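Local atomic coordinates of N-methyltransferase (Streptoalloteichus sp. ATCC 53650, PDB entry 5BSZ), a protein that probably methylates the amino group of a deoxysugar on the way to kedarcidin, using S-adenosylmethionine as methyl donor. Residues E188-A193 with V199-Q204; V37-R42 with T231-P236; A80-A85 with T92-A97; R129-M134 with L217-A222. One frame throughout, in Å; residues are numbered along the deposited sequence. Where two conformers were deposited one is given.

Contact 1. Residues E188-A193 with V199-Q204; sequences EAHYLA and VRHFSQ
His190 and His201 meet rim to rim between neighbouring antiparallel strands, and the imidazole of His190 can be followed outward atom by atom. Its CB lies 3.9 Å from Phe202 O. CG is turned anti to its own carbonyl carbon (chi1 -71°), which carries the ring toward the partner strand. ND1 then meets His201 NE2 at 2.9 Å in a nearly straight hydrogen bond that either nitrogen could donate. The ring planes are 19° apart. CE1 and ND1 pass beneath Ser203 CB, which sits over one face of the ring as a CH-pi contact, 3.7 Å from the centroid; CG (4.0 Å), CD2 and, at the tip, NE2 (3.9 Å) lie under the same carbon, and Tyr11 of the fourth subunit meets the ring edge-to-face. With an alanine here, His201 NE2 is likely to lose its hydrogen-bond mate and Ser203 CB the ring face it lies on. Both strands belong to the beta hairpin 184-195/198-209 at one side of a four-stranded antiparallel sheet, and residues 199-204 pair further with a strand of the second subunit, extending the sheet across the interface. On the same face as the histidines, Leu192 CD2 packs against His201 CD2 at 3.8 Å, while His201 of the third subunit meets the His201 ring. On the other face of the sheet Tyr191 CB touches Phe202 CD2 at 4.0 Å; the Tyr191 hydroxyl reaches away to Asp20 and Arg174. Paired backbone hydrogen bonds join Ala189 with Gln204, Tyr191 with Phe202 and Ala193 with Arg200, Arg200 N to Ala193 O measuring 2.8 Å.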
loop_
_atom_site.group_PDB
_atom_site.type_symbol
_atom_site.label_atom_id
_atom_site.label_comp_id
_atom_site.label_asym_id
_atom_site.label_seq_id
_atom_site.Cartn_x
_atom_site.Cartn_y
_atom_site.Cartn_z
ATOM N N GLU A 188 1.814 12.326 -10.432
ATOM C CA GLU A 188 1.426 11.052 -9.788
ATOM C C GLU A 188 0.391 10.330 -10.627
ATOM O O GLU A 188 -0.606 10.955 -11.038
ATOM C CB GLU A 188 0.767 11.339 -8.481
ATOM C CG GLU A 188 1.623 11.897 -7.419
ATOM C CD GLU A 188 0.812 12.514 -6.297
ATOM O OE1 GLU A 188 0.226 13.611 -6.496
ATOM O OE2 GLU A 188 0.792 11.902 -5.209
ATOM N N ALA A 189 0.617 9.050 -10.902
ATOM C CA ALA A 189 -0.329 8.234 -11.666
ATOM C C ALA A 189 -0.628 6.967 -10.836
ATOM O O ALA A 189 0.293 6.312 -10.383
ATOM C CB ALA A 189 0.278 7.802 -13.007
ATOM N N HIS A 190 -1.904 6.660 -10.622
ATOM C CA HIS A 190 -2.328 5.435 -9.936
ATOM C C HIS A 190 -3.224 4.683 -10.891
ATOM O O HIS A 190 -4.025 5.279 -11.633
ATOM C CB HIS A 190 -3.079 5.728 -8.642
ATOM C CG HIS A 190 -2.215 6.269 -7.554
ATOM N ND1 HIS A 190 -1.964 5.581 -6.381
ATOM C CD2 HIS A 190 -1.518 7.429 -7.469
ATOM C CE1 HIS A 190 -1.186 6.315 -5.608
ATOM N NE2 HIS A 190 -0.897 7.435 -6.249
ATOM N N TYR A 191 -3.040 3.375 -10.899
ATOM C CA TYR A 191 -3.926 2.442 -11.586
ATOM C C TYR A 191 -4.526 1.401 -10.625
ATOM O O TYR A 191 -3.805 0.911 -9.724
ATOM C CB TYR A 191 -3.123 1.641 -12.591
ATOM C CG TYR A 191 -2.550 2.410 -13.731
ATOM C CD1 TYR A 191 -1.396 3.165 -13.582
ATOM C CD2 TYR A 191 -3.156 2.359 -14.980
ATOM C CE1 TYR A 191 -0.863 3.875 -14.656
ATOM C CE2 TYR A 191 -2.625 3.036 -16.059
ATOM C CZ TYR A 191 -1.492 3.801 -15.887
ATOM O OH TYR A 191 -0.989 4.463 -16.982
ATOM N N LEU A 192 -5.811 1.066 -10.818
ATOM C CA LEU A 192 -6.372 -0.192 -10.285
ATOM C C LEU A 192 -6.805 -1.115 -11.428
ATOM O O LEU A 192 -7.445 -0.661 -12.375
ATOM C CB LEU A 192 -7.562 0.077 -9.362
ATOM C CG LEU A 192 -7.427 1.083 -8.237
ATOM C CD1 LEU A 192 -8.790 1.554 -7.759
ATOM C CD2 LEU A 192 -6.647 0.425 -7.118
ATOM N N ALA A 193 -6.417 -2.383 -11.366
ATOM C CA ALA A 193 -6.891 -3.368 -12.323
ATOM C C ALA A 193 -7.511 -4.545 -11.610
ATOM O O ALA A 193 -6.951 -5.003 -10.628
ATOM C CB ALA A 193 -5.754 -3.884 -13.166
ATOM N N VAL A 199 -7.153 -8.276 -7.871
ATOM C CA VAL A 199 -7.037 -6.835 -7.978
ATOM C C VAL A 199 -5.573 -6.450 -7.776
ATOM O O VAL A 199 -4.868 -7.018 -6.931
ATOM C CB VAL A 199 -7.863 -6.127 -6.893
ATOM C CG1 VAL A 199 -7.743 -4.619 -6.993
ATOM C CG2 VAL A 199 -9.324 -6.539 -7.032
ATOM N N ARG A 200 -5.129 -5.471 -8.563
ATOM C CA ARG A 200 -3.782 -4.917 -8.425
ATOM C C ARG A 200 -3.851 -3.415 -8.409
ATOM O O ARG A 200 -4.761 -2.848 -9.004
ATOM C CB ARG A 200 -2.903 -5.344 -9.591
ATOM C CG ARG A 200 -2.666 -6.833 -9.532
ATOM C CD ARG A 200 -2.031 -7.359 -10.803
ATOM N NE ARG A 200 -1.581 -8.742 -10.648
ATOM C CZ ARG A 200 -2.365 -9.801 -10.417
ATOM N NH1 ARG A 200 -1.800 -10.998 -10.317
ATOM N NH2 ARG A 200 -3.690 -9.697 -10.273
ATOM N N HIS A 201 -2.937 -2.793 -7.665
ATOM C CA HIS A 201 -2.808 -1.342 -7.604
ATOM C C HIS A 201 -1.374 -0.997 -8.008
ATOM O O HIS A 201 -0.421 -1.655 -7.560
ATOM C CB HIS A 201 -3.094 -0.845 -6.208
ATOM C CG HIS A 201 -2.784 0.604 -5.991
ATOM N ND1 HIS A 201 -2.138 1.069 -4.873
ATOM C CD2 HIS A 201 -3.038 1.694 -6.743
ATOM C CE1 HIS A 201 -2.018 2.384 -4.937
ATOM N NE2 HIS A 201 -2.541 2.783 -6.075
ATOM N N PHE A 202 -1.226 -0.019 -8.900
ATOM C CA PHE A 202 0.087 0.375 -9.384
ATOM C C PHE A 202 0.198 1.871 -9.148
ATOM O O PHE A 202 -0.794 2.600 -9.315
ATOM C CB PHE A 202 0.267 0.142 -10.894
ATOM C CG PHE A 202 0.045 -1.264 -11.369
ATOM C CD1 PHE A 202 1.132 -2.075 -11.686
ATOM C CD2 PHE A 202 -1.242 -1.757 -11.598
ATOM C CE1 PHE A 202 0.949 -3.361 -12.195
ATOM C CE2 PHE A 202 -1.425 -3.040 -12.091
ATOM C CZ PHE A 202 -0.328 -3.851 -12.380
ATOM N N SER A 203 1.385 2.347 -8.772
ATOM C CA SER A 203 1.571 3.778 -8.740
ATOM C C SER A 203 2.974 4.176 -9.187
ATOM O O SER A 203 3.910 3.379 -9.076
ATOM C CB SER A 203 1.235 4.315 -7.384
ATOM O OG SER A 203 2.232 3.963 -6.497
ATOM N N GLN A 204 3.058 5.399 -9.696
ATOM C CA GLN A 204 4.318 5.989 -10.142
ATOM C C GLN A 204 4.316 7.511 -9.876
ATOM O O GLN A 204 3.295 8.198 -10.024
ATOM C CB GLN A 204 4.496 5.673 -11.628
ATOM C CG GLN A 204 5.797 6.226 -12.194
ATOM C CD GLN A 204 6.099 5.773 -13.616
ATOM O OE1 GLN A 204 5.967 6.544 -14.559
ATOM N NE2 GLN A 204 6.520 4.535 -13.764
HETATM O O HOH W 1 -5.522 -7.767 -11.994
#

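Contact 2. Residues V37-R42 with T231-P236; sequences VRRVVR and TDVGQP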
loop_
_atom_site.group_PDB
_atom_site.type_symbol
_atom_site.label_atom_id
_atom_site.label_comp_id
_atom_site.label_asym_id
_atom_site.label_seq_id
_atom_site.Cartn_x
_atom_site.Cartn_y
_atom_site.Cartn_z
ATOM N N VAL A 37 6.490 16.932 -36.948
ATOM C CA VAL A 37 7.897 16.646 -37.196
ATOM C C VAL A 37 8.153 16.629 -38.719
ATOM O O VAL A 37 9.060 17.302 -39.204
ATOM C CB VAL A 37 8.307 15.271 -36.598
ATOM C CG1 VAL A 37 9.759 14.945 -36.975
ATOM C CG2 VAL A 37 8.146 15.276 -35.074
ATOM N N ARG A 38 7.345 15.883 -39.456
ATOM C CA ARG A 38 7.517 15.726 -40.904
ATOM C C ARG A 38 7.569 17.107 -41.588
ATOM O O ARG A 38 8.459 17.432 -42.382
ATOM C CB ARG A 38 6.376 14.876 -41.494
ATOM C CG ARG A 38 6.431 14.760 -43.031
ATOM C CD ARG A 38 5.107 14.320 -43.658
ATOM N NE ARG A 38 4.251 15.493 -43.732
ATOM C CZ ARG A 38 4.407 16.477 -44.628
ATOM N NH1 ARG A 38 5.281 16.373 -45.633
ATOM N NH2 ARG A 38 3.636 17.553 -44.534
ATOM N N ARG A 39 6.608 17.940 -41.212
ATOM C CA ARG A 39 6.397 19.249 -41.819
ATOM C C ARG A 39 7.546 20.182 -41.526
ATOM O O ARG A 39 8.093 20.811 -42.442
ATOM C CB ARG A 39 5.073 19.837 -41.316
ATOM C CG ARG A 39 4.672 21.186 -41.872
ATOM C CD ARG A 39 3.516 21.780 -41.070
ATOM N NE ARG A 39 3.852 23.156 -40.715
ATOM C CZ ARG A 39 2.980 24.141 -40.556
ATOM N NH1 ARG A 39 3.421 25.353 -40.248
ATOM N NH2 ARG A 39 1.679 23.922 -40.683
ATOM N N VAL A 40 7.929 20.303 -40.254
ATOM C CA VAL A 40 8.998 21.207 -39.866
ATOM C C VAL A 40 10.349 20.765 -40.488
ATOM O O VAL A 40 11.190 21.573 -40.876
ATOM C CB VAL A 40 9.116 21.244 -38.317
ATOM C CG1 VAL A 40 10.425 21.853 -37.908
ATOM C CG2 VAL A 40 7.956 22.008 -37.678
ATOM N N VAL A 41 10.594 19.459 -40.537
ATOM C CA VAL A 41 11.802 18.905 -41.168
ATOM C C VAL A 41 11.808 19.144 -42.712
ATOM O O VAL A 41 12.780 19.650 -43.256
ATOM C CB VAL A 41 11.923 17.393 -40.862
ATOM C CG1 VAL A 41 12.997 16.723 -41.735
ATOM C CG2 VAL A 41 12.282 17.211 -39.377
ATOM N N ARG A 42 10.721 18.807 -43.393
ATOM C CA ARG A 42 10.689 18.935 -44.844
ATOM C C ARG A 42 10.727 20.385 -45.307
ATOM O O ARG A 42 11.365 20.686 -46.322
ATOM C CB ARG A 42 9.533 18.160 -45.421
ATOM C CG ARG A 42 9.694 16.646 -45.325
ATOM C CD ARG A 42 10.641 16.144 -46.409
ATOM N NE ARG A 42 10.862 14.694 -46.346
ATOM C CZ ARG A 42 9.963 13.771 -46.665
ATOM N NH1 ARG A 42 8.752 14.086 -47.089
ATOM N NH2 ARG A 42 10.259 12.491 -46.575
ATOM N N THR A 231 5.382 28.413 -33.185
ATOM C CA THR A 231 4.094 28.364 -32.444
ATOM C C THR A 231 2.876 27.855 -33.222
ATOM O O THR A 231 1.809 27.630 -32.652
ATOM C CB THR A 231 3.795 29.741 -31.854
ATOM O OG1 THR A 231 3.578 30.662 -32.927
ATOM C CG2 THR A 231 4.996 30.204 -31.051
ATOM N N ASP A 232 3.038 27.581 -34.509
ATOM C CA ASP A 232 1.935 27.069 -35.315
ATOM C C ASP A 232 2.026 25.545 -35.428
ATOM O O ASP A 232 1.259 24.922 -36.154
ATOM C CB ASP A 232 1.913 27.739 -36.706
ATOM C CG ASP A 232 3.247 27.631 -37.448
ATOM O OD1 ASP A 232 4.328 27.804 -36.840
ATOM O OD2 ASP A 232 3.226 27.370 -38.665
ATOM N N VAL A 233 2.951 24.928 -34.697
ATOM C CA VAL A 233 2.953 23.476 -34.583
ATOM C C VAL A 233 3.212 23.182 -33.120
ATOM O O VAL A 233 3.532 24.095 -32.366
ATOM C CB VAL A 233 4.103 22.845 -35.416
ATOM C CG1 VAL A 233 3.685 22.697 -36.872
ATOM C CG2 VAL A 233 5.390 23.676 -35.317
ATOM N N GLY A 234 3.126 21.920 -32.720
ATOM C CA GLY A 234 3.216 21.619 -31.278
ATOM C C GLY A 234 1.929 22.000 -30.551
ATOM O O GLY A 234 0.974 22.392 -31.193
ATOM N N GLN A 235 1.884 21.813 -29.235
ATOM C CA GLN A 235 0.713 22.123 -28.433
ATOM C C GLN A 235 0.572 23.630 -28.300
ATOM O O GLN A 235 1.586 24.382 -28.350
ATOM C CB GLN A 235 0.817 21.432 -27.054
ATOM C CG GLN A 235 0.960 19.912 -27.165
ATOM C CD GLN A 235 0.631 19.115 -25.922
ATOM O OE1 GLN A 235 1.133 17.984 -25.710
ATOM N NE2 GLN A 235 -0.252 19.667 -25.106
ATOM N N PRO A 236 -0.684 24.090 -28.184
ATOM C CA PRO A 236 -0.921 25.513 -27.922
ATOM C C PRO A 236 -0.189 25.984 -26.680
ATOM O O PRO A 236 -0.150 25.265 -25.690
ATOM C CB PRO A 236 -2.444 25.571 -27.717
ATOM C CG PRO A 236 -2.943 24.494 -28.616
ATOM C CD PRO A 236 -1.952 23.383 -28.417
HETATM O O HOH W 2 5.858 26.244 -38.547
#
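Arg39 and Val40, on successive positions of a helix, face Asp232 and Val233 of an irregular loop. The backbones stay well apart: the nearest CA atoms, those of Val40 and Val233, are 8.3 Å from each other, and side chains alone bridge the space. Within the loop, Gly234 follows Val233 with a positive phi (75°), a conformation in which a CB would press on the preceding carbonyl oxygen.

The polar half is a salt bridge, with Arg39 NH1 2.6 Å from Asp232 OD2. The carboxylate oxygen lies at the edge of the guanidinium, near its plane, although the two flat groups are turned 65° against each other. Asp232 CG stands between its backbone N and carbonyl carbon (chi1 54°), a rotation that brings the carboxylate round to the arginine. A water accepts from Arg39 NH1 at 3.1 Å and donates to Asp232 OD1 at 2.8 Å, so the acid is tied to the same nitrogen through both oxygens, once directly and once through water.

Val233 makes the apolar half. Its CG1 sits over one guanidinium face, 3.9 Å from Arg39 NE, a nitrogen buried here without a polar partner. Its CG2 meets Val40 CG2 at 3.9 Å. Val40 also rests on Val242 and Val233 on Leu240, both of strand 240-245. Helix 30-44 is thereby joined to the connection between the antiparallel strands 225-230 and 240-245 at one side of the Rossmann-like methyltransferase sheet.

Contact 3. Residues A80-A85 with T92-A97; sequences AMRAAA and TPVHQA. With SAH (S-adenosyl-L-homocysteine), chain B.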
loop_
_atom_site.group_PDB
_atom_site.type_symbol
_atom_site.label_atom_id
_atom_site.label_comp_id
_atom_site.label_asym_id
_atom_site.label_seq_id
_atom_site.Cartn_x
_atom_site.Cartn_y
_atom_site.Cartn_z
ATOM N N ALA A 80 12.305 -2.700 -21.617
ATOM C CA ALA A 80 10.985 -3.157 -21.990
ATOM C C ALA A 80 10.462 -2.363 -23.180
ATOM O O ALA A 80 9.978 -2.959 -24.141
ATOM C CB ALA A 80 10.018 -3.025 -20.815
ATOM N N MET A 81 10.554 -1.028 -23.116
ATOM C CA MET A 81 10.117 -0.182 -24.221
ATOM C C MET A 81 10.891 -0.470 -25.499
ATOM O O MET A 81 10.275 -0.471 -26.579
ATOM C CB MET A 81 10.215 1.324 -23.936
ATOM C CG MET A 81 9.388 1.857 -22.795
ATOM S SD MET A 81 7.611 1.682 -23.052
ATOM C CE MET A 81 7.461 -0.079 -22.897
ATOM N N ARG A 82 12.211 -0.627 -25.364
ATOM C CA ARG A 82 13.089 -0.818 -26.516
ATOM C C ARG A 82 12.636 -2.078 -27.245
ATOM O O ARG A 82 12.556 -2.095 -28.477
ATOM C CB ARG A 82 14.549 -0.925 -26.102
ATOM C CG ARG A 82 15.543 -0.949 -27.262
ATOM C CD ARG A 82 16.676 -1.964 -27.088
ATOM N NE ARG A 82 16.218 -3.339 -27.235
ATOM C CZ ARG A 82 16.051 -3.942 -28.408
ATOM N NH1 ARG A 82 15.619 -5.193 -28.443
ATOM N NH2 ARG A 82 16.315 -3.291 -29.548
ATOM N N ALA A 83 12.334 -3.123 -26.480
ATOM C CA ALA A 83 11.958 -4.405 -27.087
ATOM C C ALA A 83 10.592 -4.285 -27.731
ATOM O O ALA A 83 10.413 -4.812 -28.815
ATOM C CB ALA A 83 11.988 -5.555 -26.078
ATOM N N ALA A 84 9.653 -3.590 -27.088
ATOM C CA ALA A 84 8.316 -3.375 -27.645
ATOM C C ALA A 84 8.339 -2.483 -28.885
ATOM O O ALA A 84 7.697 -2.753 -29.882
ATOM C CB ALA A 84 7.352 -2.790 -26.613
ATOM N N ALA A 85 9.119 -1.418 -28.857
ATOM C CA ALA A 85 9.259 -0.618 -30.056
ATOM C C ALA A 85 9.814 -1.456 -31.220
ATOM O O ALA A 85 9.341 -1.389 -32.364
ATOM C CB ALA A 85 10.167 0.556 -29.748
ATOM N N THR A 92 13.822 -1.336 -38.242
ATOM C CA THR A 92 14.186 -0.074 -37.610
ATOM C C THR A 92 14.806 -0.414 -36.261
ATOM O O THR A 92 14.113 -0.910 -35.366
ATOM C CB THR A 92 12.948 0.821 -37.445
ATOM O OG1 THR A 92 12.293 0.942 -38.706
ATOM C CG2 THR A 92 13.295 2.229 -36.961
ATOM N N PRO A 93 16.117 -0.152 -36.115
ATOM C CA PRO A 93 16.735 -0.499 -34.868
ATOM C C PRO A 93 16.268 0.492 -33.789
ATOM O O PRO A 93 16.119 1.682 -34.080
ATOM C CB PRO A 93 18.208 -0.332 -35.150
ATOM C CG PRO A 93 18.292 0.668 -36.260
ATOM C CD PRO A 93 17.065 0.437 -37.082
ATOM N N VAL A 94 16.067 -0.035 -32.591
ATOM C CA VAL A 94 15.891 0.747 -31.374
ATOM C C VAL A 94 16.997 0.383 -30.427
ATOM O O VAL A 94 17.135 -0.770 -29.981
ATOM C CB VAL A 94 14.509 0.488 -30.780
ATOM C CG1 VAL A 94 14.235 1.498 -29.669
ATOM C CG2 VAL A 94 13.440 0.660 -31.854
ATOM N N HIS A 95 17.810 1.383 -30.136
ATOM C CA HIS A 95 19.014 1.189 -29.355
ATOM C C HIS A 95 18.726 1.495 -27.867
ATOM O O HIS A 95 18.042 2.469 -27.548
ATOM C CB HIS A 95 20.057 2.199 -29.820
ATOM C CG HIS A 95 20.366 2.132 -31.277
ATOM N ND1 HIS A 95 21.288 1.241 -31.793
ATOM C CD2 HIS A 95 19.951 2.896 -32.320
ATOM C CE1 HIS A 95 21.403 1.437 -33.097
ATOM N NE2 HIS A 95 20.586 2.420 -33.446
ATOM N N GLN A 96 19.263 0.680 -26.972
ATOM C CA GLN A 96 19.205 0.952 -25.553
ATOM C C GLN A 96 20.293 1.930 -25.197
ATOM O O GLN A 96 21.468 1.589 -25.275
ATOM C CB GLN A 96 19.354 -0.341 -24.746
ATOM C CG GLN A 96 19.096 -0.015 -23.296
ATOM C CD GLN A 96 19.395 -1.108 -22.294
ATOM O OE1 GLN A 96 20.226 -1.977 -22.505
ATOM N NE2 GLN A 96 18.750 -1.011 -21.150
ATOM N N ALA A 97 19.925 3.182 -24.941
ATOM C CA ALA A 97 20.891 4.198 -24.589
ATOM C C ALA A 97 20.247 5.367 -23.879
ATOM O O ALA A 97 19.020 5.527 -23.866
ATOM C CB ALA A 97 21.661 4.702 -25.793
HETATM N N SAH B . 8.581 10.186 -26.968
HETATM C CA SAH B . 7.648 9.113 -26.455
HETATM C CB SAH B . 7.938 8.652 -25.011
HETATM C CG SAH B . 7.084 9.089 -23.846
HETATM S SD SAH B . 7.472 8.478 -22.241
HETATM C C SAH B . 6.271 9.625 -26.756
HETATM O O SAH B . 6.025 10.763 -27.135
HETATM O OXT SAH B . 5.368 8.845 -26.772
HETATM C "C5'" SAH B . 9.128 9.012 -21.898
HETATM C "C4'" SAH B . 10.124 7.923 -22.342
HETATM O "O4'" SAH B . 11.479 8.364 -22.134
HETATM C "C3'" SAH B . 10.014 6.640 -21.523
HETATM O "O3'" SAH B . 9.766 5.575 -22.436
HETATM C "C2'" SAH B . 11.354 6.407 -20.842
HETATM O "O2'" SAH B . 11.740 5.009 -20.827
HETATM C "C1'" SAH B . 12.264 7.277 -21.670
HETATM N N9 SAH B . 13.451 7.796 -20.964
HETATM C C8 SAH B . 13.518 8.284 -19.690
HETATM N N7 SAH B . 14.787 8.643 -19.390
HETATM C C5 SAH B . 15.537 8.338 -20.482
HETATM C C6 SAH B . 16.955 8.448 -20.815
HETATM N N6 SAH B . 17.747 8.969 -19.861
HETATM N N1 SAH B . 17.333 8.059 -22.055
HETATM C C2 SAH B . 16.490 7.522 -22.942
HETATM N N3 SAH B . 15.170 7.388 -22.722
HETATM C C4 SAH B . 14.659 7.780 -21.530
#
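Arg82 and Ala85, one helical turn apart, press against Val94 of a short strand that runs nearly antiparallel to their helix, the axes 8.1 Å apart. This is the close part of the contact. Ala85 CB meets Val94 CG2 at 3.9 Å, and Arg82 CG meets the other methyl, Val94 CG1, at 3.7 Å. A turn about CG-CD (chi3 72°) then folds the guanidinium back over the strand. There NH2 donates to Val94 O at 2.7 Å, with the acceptor in the guanidinium plane and the donor in the carbonyl plane. Glu86 holds the same NH2 by a salt bridge and also accepts from Val94 N.

Toward solvent the packing thins: Arg82 CD touches exposed Gln96 at CB, 3.9 Å away, while the rest of the glutamine leads off. A leucine in place of Arg82 would probably leave Val94 O without this donor and Glu86 without its charge partner.

Flanking residues reach the bound S-adenosylhomocysteine, Met81 CG lying 3.8 Å from its O3' and Ala97 O 3.4 Å from its C2. The arrangement belongs to the beta-alpha-beta unit 71-76/79-88/94-96 of a Rossmann-like methyltransferase, whose carboxyl strand ends and following loops line the cofactor pocket.

Contact 4. Residues R129-M134 with L217-A222; sequences RAVRAM and LAALAA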
loop_
_atom_site.group_PDB
_atom_site.type_symbol
_atom_site.label_atom_id
_atom_site.label_comp_id
_atom_site.label_asym_id
_atom_site.label_seq_id
_atom_site.Cartn_x
_atom_site.Cartn_y
_atom_site.Cartn_z
ATOM N N ARG A 129 23.428 19.045 -22.439
ATOM C CA ARG A 129 24.085 17.793 -22.812
ATOM C C ARG A 129 23.262 16.912 -23.729
ATOM O O ARG A 129 23.793 16.373 -24.723
ATOM C CB ARG A 129 24.514 16.957 -21.601
ATOM C CG ARG A 129 26.021 16.885 -21.457
ATOM C CD ARG A 129 26.443 16.409 -20.079
ATOM N NE ARG A 129 25.768 15.168 -19.762
ATOM C CZ ARG A 129 26.301 13.965 -19.904
ATOM N NH1 ARG A 129 27.534 13.815 -20.379
ATOM N NH2 ARG A 129 25.572 12.920 -19.573
ATOM N N ALA A 130 21.977 16.740 -23.386
ATOM C CA ALA A 130 21.030 16.032 -24.275
ATOM C C ALA A 130 20.966 16.666 -25.673
ATOM O O ALA A 130 20.907 15.989 -26.669
ATOM C CB ALA A 130 19.614 15.993 -23.701
ATOM N N VAL A 131 20.868 17.984 -25.758
ATOM C CA VAL A 131 20.691 18.637 -27.046
ATOM C C VAL A 131 21.978 18.519 -27.860
ATOM O O VAL A 131 21.943 18.335 -29.093
ATOM C CB VAL A 131 20.265 20.097 -26.832
ATOM C CG1 VAL A 131 20.253 20.853 -28.146
ATOM C CG2 VAL A 131 18.863 20.119 -26.196
ATOM N N ARG A 132 23.107 18.597 -27.172
ATOM C CA ARG A 132 24.375 18.340 -27.845
ATOM C C ARG A 132 24.468 16.929 -28.423
ATOM O O ARG A 132 24.949 16.711 -29.561
ATOM C CB ARG A 132 25.529 18.632 -26.897
ATOM C CG ARG A 132 26.811 19.077 -27.583
ATOM C CD ARG A 132 27.485 20.256 -26.840
ATOM N NE ARG A 132 27.332 20.130 -25.382
ATOM C CZ ARG A 132 26.816 21.029 -24.525
ATOM N NH1 ARG A 132 26.395 22.259 -24.912
ATOM N NH2 ARG A 132 26.728 20.646 -23.235
ATOM N N ALA A 133 24.062 15.946 -27.627
ATOM C CA ALA A 133 24.173 14.572 -28.077
ATOM C C ALA A 133 23.270 14.366 -29.282
ATOM O O ALA A 133 23.677 13.654 -30.174
ATOM C CB ALA A 133 23.789 13.571 -26.995
ATOM N N MET A 134 22.035 14.897 -29.256
ATOM C CA MET A 134 21.167 14.948 -30.429
ATOM C C MET A 134 21.808 15.622 -31.659
ATOM O O MET A 134 21.774 15.055 -32.742
ATOM C CB MET A 134 19.796 15.596 -30.152
ATOM C CG MET A 134 18.986 14.732 -29.155
ATOM S SD MET A 134 17.559 15.681 -28.589
ATOM C CE MET A 134 17.172 14.586 -27.224
ATOM N N LEU A 217 16.315 27.407 -26.203
ATOM C CA LEU A 217 16.924 28.110 -27.335
ATOM C C LEU A 217 18.430 28.134 -27.132
ATOM O O LEU A 217 19.175 27.861 -28.076
ATOM C CB LEU A 217 16.380 29.536 -27.459
ATOM C CG LEU A 217 14.924 29.605 -27.887
ATOM C CD1 LEU A 217 14.424 31.043 -27.680
ATOM C CD2 LEU A 217 14.727 29.231 -29.343
ATOM N N ALA A 218 18.850 28.393 -25.893
ATOM C CA ALA A 218 20.255 28.429 -25.516
ATOM C C ALA A 218 20.965 27.114 -25.751
ATOM O O ALA A 218 22.113 27.069 -26.221
ATOM C CB ALA A 218 20.442 28.826 -24.061
ATOM N N ALA A 219 20.284 26.045 -25.366
ATOM C CA ALA A 219 20.807 24.710 -25.538
ATOM C C ALA A 219 21.048 24.424 -27.010
ATOM O O ALA A 219 22.054 23.764 -27.313
ATOM C CB ALA A 219 19.841 23.645 -24.956
ATOM N N LEU A 220 20.122 24.860 -27.855
ATOM C CA LEU A 220 20.247 24.723 -29.327
ATOM C C LEU A 220 21.470 25.465 -29.879
ATOM O O LEU A 220 22.296 24.875 -30.570
ATOM C CB LEU A 220 18.971 25.162 -30.028
ATOM C CG LEU A 220 17.857 24.131 -29.874
ATOM C CD1 LEU A 220 16.520 24.715 -30.226
ATOM C CD2 LEU A 220 18.049 22.916 -30.770
ATOM N N ALA A 221 21.605 26.741 -29.519
ATOM C CA ALA A 221 22.747 27.567 -29.925
ATOM C C ALA A 221 24.081 26.998 -29.459
ATOM O O ALA A 221 25.020 26.926 -30.243
ATOM C CB ALA A 221 22.585 28.972 -29.368
ATOM N N ALA A 222 24.174 26.572 -28.200
ATOM C CA ALA A 222 25.382 25.931 -27.716
ATOM C C ALA A 222 25.658 24.594 -28.366
ATOM O O ALA A 222 26.794 24.155 -28.346
ATOM C CB ALA A 222 25.354 25.772 -26.210
#
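Val131 of one helix fits against Ala219 and Leu220 of another where helices 124-135 and 213-222 pack beside each other in the Rossmann-like methyltransferase fold. The short segments cross at -44° with their axes 8.6 Å apart, a close approach consistent with the small Ala219 at the crossing, where its CA lies 6.3 Å from that of Val131.

Apolar contacts carry most of the contact, and Val131 divides its two methyls between them. CG2 meets Ala219 CB at 3.9 Å. CG1, anti to the backbone N (chi1 172°), meets Leu220 CD2 at 4.0 Å. The leucine's CB points away from the partner helix, and it is the CD2 branch that returns to the valine. Beneath the pair, Val131 and Leu220 both rest on Leu144 of strand 143-146, so the two helices share a seat on the central sheet. Val131 also touches Ile146.

A methyl-to-backbone contact adds to this: Val131 CG1 lies 3.5 Å from Ala219 O, resting on the carbonyl as well as on side chains.

The arginine contact is the more exposed one, at Ala222. Arg132 starts off beside the interface, but a tight turn at chi3, 36°, swings its guanidinium across to Ala222. The methyl is approached by the edge of the flat group, with Arg132 NH1 3.9 Å from Ala222 CB.

Contacts 2, 3 and 4 surround the mixed Rossmann-like sheet, whereas contact 1 lies in the separate four-stranded antiparallel sheet, where other subunits join. Along the chain contact 2 is the outermost closure, with its two segments 189 residues apart; contacts 3, 4 and 1 all fall inside its loop, and contact 1 is nested within contact 4. Strand 198-209 of contact 1 leads directly to helix 213-222 of contact 4, yet their centres are about 36 Å apart. Strand 94-96 of contact 3 is at one edge of the mixed sheet; strand 225-230, joined to 240-245 through the loop of contact 2, is at the other. The fold thus combines a cofactor-binding domain with an assembly-forming sheet.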